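Local coordinates for 336aa long hypothetical dTDP-glucose 4,6-dehydratase (Pyrococcus horikoshii, PDB 2HUN), which binds NAD and is probably a dTDP-glucose 4,6-dehydratase, a lyase built on a Rossmann fold that would remove water from a nucleotide-linked sugar, at residues A64-E67 against L68-L72; T249-E252 against V253-I257; S285-I288 against T289-L292; K313-W316 against W317-L321. One frame throughout, in Å; residues are numbered along the deposited sequence.

Interaction 1 (A64-E67 against L68-L72); sequences ADYE and LVKEL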
loop_
_atom_site.group_PDB
_atom_site.type_symbol
_atom_site.label_atom_id
_atom_site.label_comp_id
_atom_site.label_asym_id
_atom_site.label_seq_id
_atom_site.Cartn_x
_atom_site.Cartn_y
_atom_site.Cartn_z
ATOM N N ALA A 64 2.274 -11.458 13.621
ATOM C CA ALA A 64 3.539 -10.746 13.492
ATOM C C ALA A 64 4.664 -11.481 14.224
ATOM O O ALA A 64 5.805 -11.024 14.241
ATOM C CB ALA A 64 3.396 -9.335 14.047
ATOM N N ASP A 65 4.334 -12.615 14.831
ATOM C CA ASP A 65 5.307 -13.423 15.570
ATOM C C ASP A 65 5.844 -14.456 14.588
ATOM O O ASP A 65 5.304 -15.559 14.490
ATOM C CB ASP A 65 4.613 -14.134 16.738
ATOM C CG ASP A 65 5.584 -14.899 17.629
ATOM O OD1 ASP A 65 6.713 -15.199 17.182
ATOM O OD2 ASP A 65 5.204 -15.213 18.777
ATOM N N TYR A 66 6.904 -14.100 13.868
ATOM C CA TYR A 66 7.468 -15.002 12.870
ATOM C C TYR A 66 7.726 -16.426 13.357
ATOM O O TYR A 66 7.266 -17.383 12.738
ATOM C CB TYR A 66 8.764 -14.432 12.276
ATOM C CG TYR A 66 9.228 -15.242 11.086
ATOM C CD1 TYR A 66 8.504 -15.230 9.895
ATOM C CD2 TYR A 66 10.324 -16.102 11.182
ATOM C CE1 TYR A 66 8.848 -16.058 8.831
ATOM C CE2 TYR A 66 10.678 -16.935 10.122
ATOM C CZ TYR A 66 9.933 -16.911 8.952
ATOM O OH TYR A 66 10.249 -17.758 7.917
ATOM N N GLU A 67 8.456 -16.566 14.460
ATOM C CA GLU A 67 8.773 -17.885 15.004
ATOM C C GLU A 67 7.554 -18.769 15.226
ATOM O O GLU A 67 7.589 -19.967 14.954
ATOM C CB GLU A 67 9.555 -17.745 16.316
ATOM C CG GLU A 67 10.938 -17.146 16.129
ATOM C CD GLU A 67 11.768 -17.920 15.116
ATOM O OE1 GLU A 67 11.893 -19.152 15.276
ATOM O OE2 GLU A 67 12.294 -17.302 14.162
ATOM N N LEU A 68 6.473 -18.184 15.726
ATOM C CA LEU A 68 5.262 -18.950 15.962
ATOM C C LEU A 68 4.525 -19.208 14.647
ATOM O O LEU A 68 4.122 -20.335 14.355
ATOM C CB LEU A 68 4.338 -18.191 16.918
ATOM C CG LEU A 68 3.001 -18.858 17.255
ATOM C CD1 LEU A 68 3.225 -20.014 18.230
ATOM C CD2 LEU A 68 2.072 -17.825 17.867
ATOM N N VAL A 69 4.361 -18.158 13.854
ATOM C CA VAL A 69 3.638 -18.263 12.591
ATOM C C VAL A 69 4.250 -19.213 11.561
ATOM O O VAL A 69 3.525 -19.960 10.902
ATOM C CB VAL A 69 3.461 -16.864 11.952
ATOM C CG1 VAL A 69 2.815 -16.986 10.582
ATOM C CG2 VAL A 69 2.604 -15.998 12.853
ATOM N N LYS A 70 5.573 -19.196 11.422
ATOM C CA LYS A 70 6.227 -20.063 10.444
ATOM C C LYS A 70 5.894 -21.531 10.686
ATOM O O LYS A 70 5.686 -22.295 9.742
ATOM C CB LYS A 70 7.751 -19.855 10.466
ATOM C CG LYS A 70 8.485 -20.476 11.652
ATOM C CD LYS A 70 9.952 -20.078 11.643
ATOM C CE LYS A 70 10.756 -20.759 12.744
ATOM N NZ LYS A 70 10.930 -22.215 12.496
ATOM N N GLU A 71 5.826 -21.922 11.954
ATOM C CA GLU A 71 5.525 -23.309 12.308
ATOM C C GLU A 71 4.126 -23.704 11.844
ATOM O O GLU A 71 3.897 -24.833 11.404
ATOM C CB GLU A 71 5.643 -23.490 13.820
ATOM C CG GLU A 71 6.941 -22.943 14.392
ATOM C CD GLU A 71 8.134 -23.855 14.165
ATOM O OE1 GLU A 71 8.203 -24.522 13.111
ATOM O OE2 GLU A 71 9.018 -23.892 15.048
ATOM N N LEU A 72 3.188 -22.768 11.930
ATOM C CA LEU A 72 1.822 -23.048 11.512
ATOM C C LEU A 72 1.708 -23.089 9.987
ATOM O O LEU A 72 1.059 -23.973 9.425
ATOM C CB LEU A 72 0.868 -21.994 12.086
ATOM C CG LEU A 72 0.879 -21.825 13.611
ATOM C CD1 LEU A 72 -0.160 -20.775 14.013
ATOM C CD2 LEU A 72 0.589 -23.169 14.292
#

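Interaction 2 (T249-E252 against V253-I257); sequences TNLE and VVKII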
loop_
_atom_site.group_PDB
_atom_site.type_symbol
_atom_site.label_atom_id
_atom_site.label_comp_id
_atom_site.label_asym_id
_atom_site.label_seq_id
_atom_site.Cartn_x
_atom_site.Cartn_y
_atom_site.Cartn_z
ATOM N N THR A 249 -29.130 3.384 2.860
ATOM C CA THR A 249 -28.809 4.371 3.879
ATOM C C THR A 249 -29.239 3.765 5.202
ATOM O O THR A 249 -30.006 2.802 5.223
ATOM C CB THR A 249 -29.585 5.664 3.651
ATOM O OG1 THR A 249 -30.991 5.397 3.727
ATOM C CG2 THR A 249 -29.264 6.218 2.285
ATOM N N ASN A 250 -28.748 4.315 6.306
ATOM C CA ASN A 250 -29.112 3.787 7.611
ATOM C C ASN A 250 -30.621 3.787 7.834
ATOM O O ASN A 250 -31.172 2.838 8.395
ATOM C CB ASN A 250 -28.408 4.572 8.716
ATOM C CG ASN A 250 -26.900 4.400 8.674
ATOM O OD1 ASN A 250 -26.386 3.527 7.975
ATOM N ND2 ASN A 250 -26.186 5.224 9.427
ATOM N N LEU A 251 -31.299 4.840 7.389
ATOM C CA LEU A 251 -32.744 4.899 7.558
ATOM C C LEU A 251 -33.389 3.729 6.830
ATOM O O LEU A 251 -34.307 3.100 7.351
ATOM C CB LEU A 251 -33.312 6.216 7.021
ATOM C CG LEU A 251 -34.843 6.320 7.068
ATOM C CD1 LEU A 251 -35.347 6.037 8.479
ATOM C CD2 LEU A 251 -35.280 7.703 6.609
ATOM N N GLU A 252 -32.906 3.442 5.624
ATOM C CA GLU A 252 -33.436 2.333 4.834
ATOM C C GLU A 252 -33.237 1.015 5.564
ATOM O O GLU A 252 -34.142 0.177 5.616
ATOM C CB GLU A 252 -32.738 2.252 3.475
ATOM C CG GLU A 252 -33.326 3.149 2.402
ATOM C CD GLU A 252 -32.570 3.034 1.089
ATOM O OE1 GLU A 252 -31.359 3.349 1.073
ATOM O OE2 GLU A 252 -33.188 2.625 0.080
ATOM N N VAL A 253 -32.039 0.832 6.112
ATOM C CA VAL A 253 -31.710 -0.383 6.844
ATOM C C VAL A 253 -32.642 -0.515 8.042
ATOM O O VAL A 253 -33.258 -1.560 8.244
ATOM C CB VAL A 253 -30.237 -0.362 7.322
ATOM C CG1 VAL A 253 -29.950 -1.569 8.206
ATOM C CG2 VAL A 253 -29.304 -0.365 6.111
ATOM N N VAL A 254 -32.756 0.557 8.820
ATOM C CA VAL A 254 -33.621 0.555 9.994
ATOM C C VAL A 254 -35.081 0.259 9.652
ATOM O O VAL A 254 -35.716 -0.559 10.312
ATOM C CB VAL A 254 -33.523 1.896 10.747
ATOM C CG1 VAL A 254 -34.614 1.986 11.805
ATOM C CG2 VAL A 254 -32.152 2.011 11.400
ATOM N N LYS A 255 -35.617 0.909 8.623
ATOM C CA LYS A 255 -37.004 0.668 8.231
ATOM C C LYS A 255 -37.259 -0.798 7.896
ATOM O O LYS A 255 -38.313 -1.343 8.222
ATOM C CB LYS A 255 -37.391 1.528 7.020
ATOM C CG LYS A 255 -37.829 2.953 7.358
ATOM C CD LYS A 255 -38.235 3.716 6.099
ATOM C CE LYS A 255 -38.414 5.200 6.377
ATOM N NZ LYS A 255 -38.788 5.951 5.145
ATOM N N ILE A 256 -36.297 -1.436 7.238
ATOM C CA ILE A 256 -36.442 -2.838 6.864
ATOM C C ILE A 256 -36.333 -3.759 8.081
ATOM O O ILE A 256 -37.063 -4.744 8.189
ATOM C CB ILE A 256 -35.389 -3.221 5.787
ATOM C CG1 ILE A 256 -35.752 -2.536 4.465
ATOM C CG2 ILE A 256 -35.329 -4.729 5.612
ATOM C CD1 ILE A 256 -34.745 -2.737 3.355
ATOM N N ILE A 257 -35.430 -3.436 9.000
ATOM C CA ILE A 257 -35.261 -4.241 10.207
ATOM C C ILE A 257 -36.552 -4.244 11.027
ATOM O O ILE A 257 -37.003 -5.288 11.498
ATOM C CB ILE A 257 -34.111 -3.693 11.088
ATOM C CG1 ILE A 257 -32.764 -3.967 10.411
ATOM C CG2 ILE A 257 -34.162 -4.330 12.479
ATOM C CD1 ILE A 257 -31.574 -3.403 11.155
#

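Interaction 3 (S285-I288 against T289-L292); sequences SWKI and TRDL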
loop_
_atom_site.group_PDB
_atom_site.type_symbol
_atom_site.label_atom_id
_atom_site.label_comp_id
_atom_site.label_asym_id
_atom_site.label_seq_id
_atom_site.Cartn_x
_atom_site.Cartn_y
_atom_site.Cartn_z
ATOM N N SER A 285 -18.248 -5.665 -8.318
ATOM C CA SER A 285 -17.827 -7.058 -8.173
ATOM C C SER A 285 -18.110 -7.934 -9.397
ATOM O O SER A 285 -18.428 -9.116 -9.267
ATOM C CB SER A 285 -18.471 -7.684 -6.928
ATOM O OG SER A 285 -19.880 -7.545 -6.954
ATOM N N TRP A 286 -17.978 -7.358 -10.586
ATOM C CA TRP A 286 -18.209 -8.112 -11.817
ATOM C C TRP A 286 -17.128 -9.171 -12.070
ATOM O O TRP A 286 -17.417 -10.253 -12.582
ATOM C CB TRP A 286 -18.263 -7.166 -13.018
ATOM C CG TRP A 286 -18.329 -7.888 -14.317
ATOM C CD1 TRP A 286 -17.377 -7.902 -15.298
ATOM C CD2 TRP A 286 -19.388 -8.741 -14.771
ATOM N NE1 TRP A 286 -17.778 -8.713 -16.335
ATOM C CE2 TRP A 286 -19.007 -9.242 -16.038
ATOM C CE3 TRP A 286 -20.622 -9.135 -14.230
ATOM C CZ2 TRP A 286 -19.818 -10.120 -16.775
ATOM C CZ3 TRP A 286 -21.430 -10.009 -14.965
ATOM C CH2 TRP A 286 -21.021 -10.491 -16.224
ATOM N N LYS A 287 -15.888 -8.862 -11.708
ATOM C CA LYS A 287 -14.780 -9.791 -11.926
ATOM C C LYS A 287 -15.038 -11.169 -11.321
ATOM O O LYS A 287 -14.952 -12.186 -12.007
ATOM C CB LYS A 287 -13.489 -9.203 -11.352
ATOM C CG LYS A 287 -12.234 -10.048 -11.569
ATOM C CD LYS A 287 -11.006 -9.280 -11.093
ATOM C CE LYS A 287 -9.723 -10.057 -11.287
ATOM N NZ LYS A 287 -8.550 -9.264 -10.813
ATOM N N ILE A 288 -15.368 -11.198 -10.035
ATOM C CA ILE A 288 -15.622 -12.457 -9.363
ATOM C C ILE A 288 -16.877 -13.123 -9.917
ATOM O O ILE A 288 -16.965 -14.352 -9.975
ATOM C CB ILE A 288 -15.717 -12.254 -7.823
ATOM C CG1 ILE A 288 -15.554 -13.602 -7.118
ATOM C CG2 ILE A 288 -17.043 -11.590 -7.446
ATOM C CD1 ILE A 288 -15.466 -13.498 -5.602
ATOM N N THR A 289 -17.845 -12.323 -10.348
ATOM C CA THR A 289 -19.063 -12.883 -10.917
ATOM C C THR A 289 -18.721 -13.622 -12.203
ATOM O O THR A 289 -19.066 -14.792 -12.374
ATOM C CB THR A 289 -20.095 -11.783 -11.255
ATOM O OG1 THR A 289 -20.431 -11.058 -10.069
ATOM C CG2 THR A 289 -21.353 -12.398 -11.848
ATOM N N ARG A 290 -18.028 -12.925 -13.097
ATOM C CA ARG A 290 -17.624 -13.451 -14.400
ATOM C C ARG A 290 -16.697 -14.660 -14.335
ATOM O O ARG A 290 -16.947 -15.673 -14.983
ATOM C CB ARG A 290 -16.926 -12.343 -15.208
ATOM C CG ARG A 290 -16.503 -12.727 -16.644
ATOM C CD ARG A 290 -15.451 -11.739 -17.184
ATOM N NE ARG A 290 -14.262 -11.729 -16.331
ATOM C CZ ARG A 290 -13.605 -10.638 -15.948
ATOM N NH1 ARG A 290 -14.005 -9.431 -16.344
ATOM N NH2 ARG A 290 -12.564 -10.751 -15.132
ATOM N N ASP A 291 -15.618 -14.540 -13.569
ATOM C CA ASP A 291 -14.630 -15.611 -13.464
ATOM C C ASP A 291 -14.982 -16.791 -12.560
ATOM O O ASP A 291 -14.846 -17.944 -12.966
ATOM C CB ASP A 291 -13.282 -15.038 -13.014
ATOM C CG ASP A 291 -12.684 -14.076 -14.029
ATOM O OD1 ASP A 291 -13.236 -13.953 -15.136
ATOM O OD2 ASP A 291 -11.655 -13.448 -13.718
ATOM N N LEU A 292 -15.441 -16.512 -11.344
ATOM C CA LEU A 292 -15.755 -17.583 -10.408
ATOM C C LEU A 292 -17.239 -17.887 -10.239
ATOM O O LEU A 292 -17.611 -18.752 -9.445
ATOM C CB LEU A 292 -15.136 -17.263 -9.048
ATOM C CG LEU A 292 -13.689 -16.767 -9.066
ATOM C CD1 LEU A 292 -13.163 -16.674 -7.633
ATOM C CD2 LEU A 292 -12.826 -17.701 -9.896
#

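Interaction 4 (K313-W316 against W317-L321); sequences KNEW and WWKPL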
loop_
_atom_site.group_PDB
_atom_site.type_symbol
_atom_site.label_atom_id
_atom_site.label_comp_id
_atom_site.label_asym_id
_atom_site.label_seq_id
_atom_site.Cartn_x
_atom_site.Cartn_y
_atom_site.Cartn_z
ATOM N N LYS A 313 -32.453 -15.152 19.491
ATOM C CA LYS A 313 -32.212 -16.464 20.106
ATOM C C LYS A 313 -30.843 -16.615 20.763
ATOM O O LYS A 313 -30.550 -17.643 21.374
ATOM C CB LYS A 313 -32.353 -17.581 19.062
ATOM C CG LYS A 313 -31.841 -18.949 19.537
ATOM C CD LYS A 313 -31.318 -19.802 18.388
ATOM C CE LYS A 313 -30.614 -21.048 18.917
ATOM N NZ LYS A 313 -29.982 -20.832 20.260
ATOM N N ASN A 314 -29.990 -15.611 20.642
ATOM C CA ASN A 314 -28.670 -15.743 21.229
ATOM C C ASN A 314 -28.339 -14.587 22.142
ATOM O O ASN A 314 -27.230 -14.050 22.118
ATOM C CB ASN A 314 -27.630 -15.878 20.115
ATOM C CG ASN A 314 -27.627 -17.264 19.496
ATOM O OD1 ASN A 314 -27.098 -18.211 20.080
ATOM N ND2 ASN A 314 -28.238 -17.397 18.317
ATOM N N GLU A 315 -29.313 -14.221 22.966
ATOM C CA GLU A 315 -29.124 -13.131 23.905
ATOM C C GLU A 315 -27.924 -13.441 24.793
ATOM O O GLU A 315 -27.263 -12.538 25.291
ATOM C CB GLU A 315 -30.393 -12.937 24.752
ATOM C CG GLU A 315 -30.278 -11.831 25.792
ATOM C CD GLU A 315 -31.627 -11.395 26.349
ATOM O OE1 GLU A 315 -32.674 -11.760 25.771
ATOM O OE2 GLU A 315 -31.633 -10.674 27.365
ATOM N N TRP A 316 -27.636 -14.724 24.972
ATOM C CA TRP A 316 -26.507 -15.140 25.801
ATOM C C TRP A 316 -25.189 -14.581 25.262
ATOM O O TRP A 316 -24.281 -14.250 26.033
ATOM C CB TRP A 316 -26.408 -16.666 25.853
ATOM C CG TRP A 316 -25.946 -17.291 24.569
ATOM C CD1 TRP A 316 -26.719 -17.663 23.503
ATOM C CD2 TRP A 316 -24.594 -17.595 24.210
ATOM N NE1 TRP A 316 -25.928 -18.185 22.503
ATOM C CE2 TRP A 316 -24.619 -18.153 22.912
ATOM C CE3 TRP A 316 -23.360 -17.447 24.861
ATOM C CZ2 TRP A 316 -23.456 -18.567 22.252
ATOM C CZ3 TRP A 316 -22.204 -17.857 24.204
ATOM C CH2 TRP A 316 -22.261 -18.410 22.913
ATOM N N TRP A 317 -25.102 -14.467 23.937
ATOM C CA TRP A 317 -23.890 -13.979 23.283
ATOM C C TRP A 317 -23.679 -12.458 23.327
ATOM O O TRP A 317 -22.626 -12.000 23.772
ATOM C CB TRP A 317 -23.855 -14.458 21.819
ATOM C CG TRP A 317 -22.566 -14.121 21.108
ATOM C CD1 TRP A 317 -21.407 -14.849 21.110
ATOM C CD2 TRP A 317 -22.292 -12.932 20.362
ATOM N NE1 TRP A 317 -20.425 -14.183 20.409
ATOM C CE2 TRP A 317 -20.942 -13.003 19.940
ATOM C CE3 TRP A 317 -23.053 -11.809 20.009
ATOM C CZ2 TRP A 317 -20.338 -11.990 19.182
ATOM C CZ3 TRP A 317 -22.454 -10.802 19.259
ATOM C CH2 TRP A 317 -21.106 -10.902 18.852
ATOM N N TRP A 318 -24.669 -11.682 22.888
ATOM C CA TRP A 318 -24.528 -10.222 22.851
ATOM C C TRP A 318 -24.725 -9.476 24.165
ATOM O O TRP A 318 -24.170 -8.396 24.373
ATOM C CB TRP A 318 -25.479 -9.614 21.810
ATOM C CG TRP A 318 -26.946 -9.960 21.963
ATOM C CD1 TRP A 318 -27.631 -10.933 21.292
ATOM C CD2 TRP A 318 -27.927 -9.249 22.746
ATOM N NE1 TRP A 318 -28.971 -10.873 21.584
ATOM C CE2 TRP A 318 -29.181 -9.858 22.473
ATOM C CE3 TRP A 318 -27.866 -8.175 23.634
ATOM C CZ2 TRP A 318 -30.363 -9.408 23.075
ATOM C CZ3 TRP A 318 -29.043 -7.732 24.224
ATOM C CH2 TRP A 318 -30.275 -8.347 23.941
ATOM N N LYS A 319 -25.540 -10.052 25.035
ATOM C CA LYS A 319 -25.851 -9.474 26.325
ATOM C C LYS A 319 -24.610 -9.043 27.126
ATOM O O LYS A 319 -24.534 -7.920 27.604
ATOM C CB LYS A 319 -26.684 -10.488 27.107
ATOM C CG LYS A 319 -27.231 -9.959 28.397
ATOM C CD LYS A 319 -27.905 -8.628 28.164
ATOM C CE LYS A 319 -28.536 -8.163 29.453
ATOM N NZ LYS A 319 -28.521 -6.670 29.537
ATOM N N PRO A 320 -23.620 -9.933 27.288
ATOM C CA PRO A 320 -22.403 -9.583 28.035
ATOM C C PRO A 320 -21.633 -8.450 27.358
ATOM O O PRO A 320 -20.851 -7.745 27.995
ATOM C CB PRO A 320 -21.595 -10.880 28.016
ATOM C CG PRO A 320 -22.635 -11.936 27.861
ATOM C CD PRO A 320 -23.596 -11.347 26.883
ATOM N N LEU A 321 -21.870 -8.273 26.063
ATOM C CA LEU A 321 -21.162 -7.252 25.298
ATOM C C LEU A 321 -21.777 -5.855 25.290
ATOM O O LEU A 321 -21.071 -4.875 25.051
ATOM C CB LEU A 321 -20.969 -7.731 23.855
ATOM C CG LEU A 321 -20.246 -9.074 23.693
ATOM C CD1 LEU A 321 -20.163 -9.436 22.211
ATOM C CD2 LEU A 321 -18.855 -8.993 24.318
#

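Interaction 1 (A64-E67 against L68-L72)
Tyr66 and Lys70, one helical turn apart, pack ring against chain. Lys70 CB sits over one face of the phenol ring, toward its rim, 4.2 Å from the ring centroid and 20° off the normal, in a CH-pi contact, and Lys70 CD comes within 3.6 Å of Tyr66 CE2. Lys70 can run beside the ring because its CG stands between the backbone N and the carbonyl carbon (chi1 75°). The backbone beneath is hydrogen-bonded, with Lys70 N giving a 2.8 Å bond to Tyr66 O and Val69 N an equally short one to Asp65 O. These are the first turns of helix 66-74 of the Rossmann domain, packed on helix 96-116 through Tyr66 and Val69 and on strand 31-36 through Val69 and Leu72; the preceding loop carries Asp62 and Val63, which bind NAD. Asp65 is the N-cap. Its OD1 accepts from Leu68 N at 3.3 Å, a weak capping bond, while its carboxylate lies across Leu68 CB. The solvent side is looser. Glu67, bent at chi2, lies alongside Lys70 and brings OE1 to 3.2 Å from Lys70 CE, yet OE1 and Lys70 NZ stay 4.2 Å apart, beyond a salt bridge. Lys70 NZ has a long salt bridge to Glu71 OE2, at 3.6 Å, and Glu71 also pairs with Arg74.

Interaction 2 (T249-E252 against V253-I257)
Leu251 and Lys255 meet one turn apart, the lysine's straight chain slanting across the leucine's branched end. Lys255 CE does most of the touching, 3.8 Å from both Leu251 CG and Leu251 CD1. With CG anti to the backbone N (chi1 176°), Leu251 carries its isobutyl group out from the helix, where Lys255, extended beyond CG, runs back beside it. Beneath the pair, Lys255 N bonds to Leu251 O at 2.9 Å. An alanine in place of Lys255 would remove the methylenes that cover Leu251 and is likely to leave one flank of its isobutyl group without its neighbour.

Val253 and Val254 each place CG2, beside the backbone N, near a carbonyl oxygen of the preceding turn: Val253 CG2 is 3.4 Å from Thr249 O. They take helix 250-260 into the fold, Val253 touching helices 191-200 and 300-313, and Val254 touching helix 191-200 and strand 268-271.

At the N terminus of the helix, Thr249 and Glu252 form a capping box. Glu252 reaches back so that its OE1 takes Thr249 N at 2.9 Å, on the anti side of the carboxylate, while Glu252 N gives a weak bond of 3.3 Å to Thr249 OG1. The two residues thus each serve the other's backbone N-H, and the carboxylate's negative charge near the start of the helix would probably interact favourably with the helix dipole.

Interaction 3 (S285-I288 against T289-L292)
Thr289 OG1 donates to Ser285 O at 2.9 Å, turning the threonine hydroxyl back onto the carbonyl one turn earlier; Thr289 N reaches the same oxygen only weakly. Both use Ser285 O, whose residue is the N-cap although its OG bonds instead to Ser243. Next door, Arg290 grips Asp291 side-on: NE to OD1 at 2.7 Å and NH2 to OD2 at 3.2 Å. Both oxygens lie close to the guanidinium plane, but the nitrogens come at them from above the carboxylate plane. This short helix, 286-292, closes with Leu292 N on Ile288 O, and its inner side lies on helix 220-233 and strand 239-242 of the sheet, through Ile288 and Leu292. Lys287 stretches away in an extended chain to a salt bridge with Glu238 and a cation-pi contact with Tyr240, while its CG lies 3.6 Å from Arg290 NH2. Farther out on the exposed side, Arg290 CB rests over the five-membered ring of Trp286, 4.1 Å from its centroid, with the ring and guanidinium planes nearly perpendicular (88°). The indole swings there because its CG is anti to the backbone N (chi1 173°). Trp286 CZ3 also approaches Thr289 CG2 at 3.9 Å. On the buried side Ile288 CG1 meets Leu292 CD1 at 3.9 Å.

Interaction 4 (K313-W316 against W317-L321)
Trp317 N donates to Asn314 O at 2.8 Å, from well above the carbonyl plane, and the Asn314 amide is used at both ends. Its OD1 accepts Trp316 NE1 at 2.7 Å, in the carbonyl plane on a lone pair, and its ND2 goes to Trp310 O. The other two indole N-H groups find partners beyond the segments: Trp317 NE1 on Asn46 OD1, Trp318 NE1 on Tyr311 O. Asn314 is the N-cap of the short helix 315-318, which follows helix 300-313 and brings its Trp317 side chain to about 8 Å from the bound NAD, beside Trp310 and Tyr185. In a T-shaped (edge-to-face) pair, Trp317 turns its edge toward the face of Trp316, centroids 5.5 Å apart and planes at 83°, while Trp317 CB sits over the centre of the Trp316 six-membered ring. Trp318 folds back over Glu315, its CG between the backbone N and the carbonyl carbon (chi1 55°), placing Glu315 CA 3.6 Å from the centroid of its five-membered ring. A serine in place of Trp318 would probably leave Tyr311 O without its indole donor and uncover the backbone of Glu315. Glu315 CG lies against Trp318 CZ2 at 3.6 Å, its carboxylate 18° from the ring plane.

Overall arrangement
From the N terminus the four contacts follow in series; none nests in or crosses another, and each closes only one or two turns at the start of a helix. Interaction 1 comes first, on helix 66-74 beside the parallel sheet of the Rossmann domain. Nearly 180 residues later, interaction 2 lies on the other side of the chain's centre, its centre 43 Å away, on helix 250-260, which packs on helices 191-200 and 300-313 and on strand 268-271. Interaction 3 follows, setting helix 286-292 against helix 220-233 and strand 239-242. Interaction 4, just after helix 300-313, approaches interaction 2 to about 12 Å between nearest atoms and reaches back to the loop after strand 31-36, at Asn43 and Asn46.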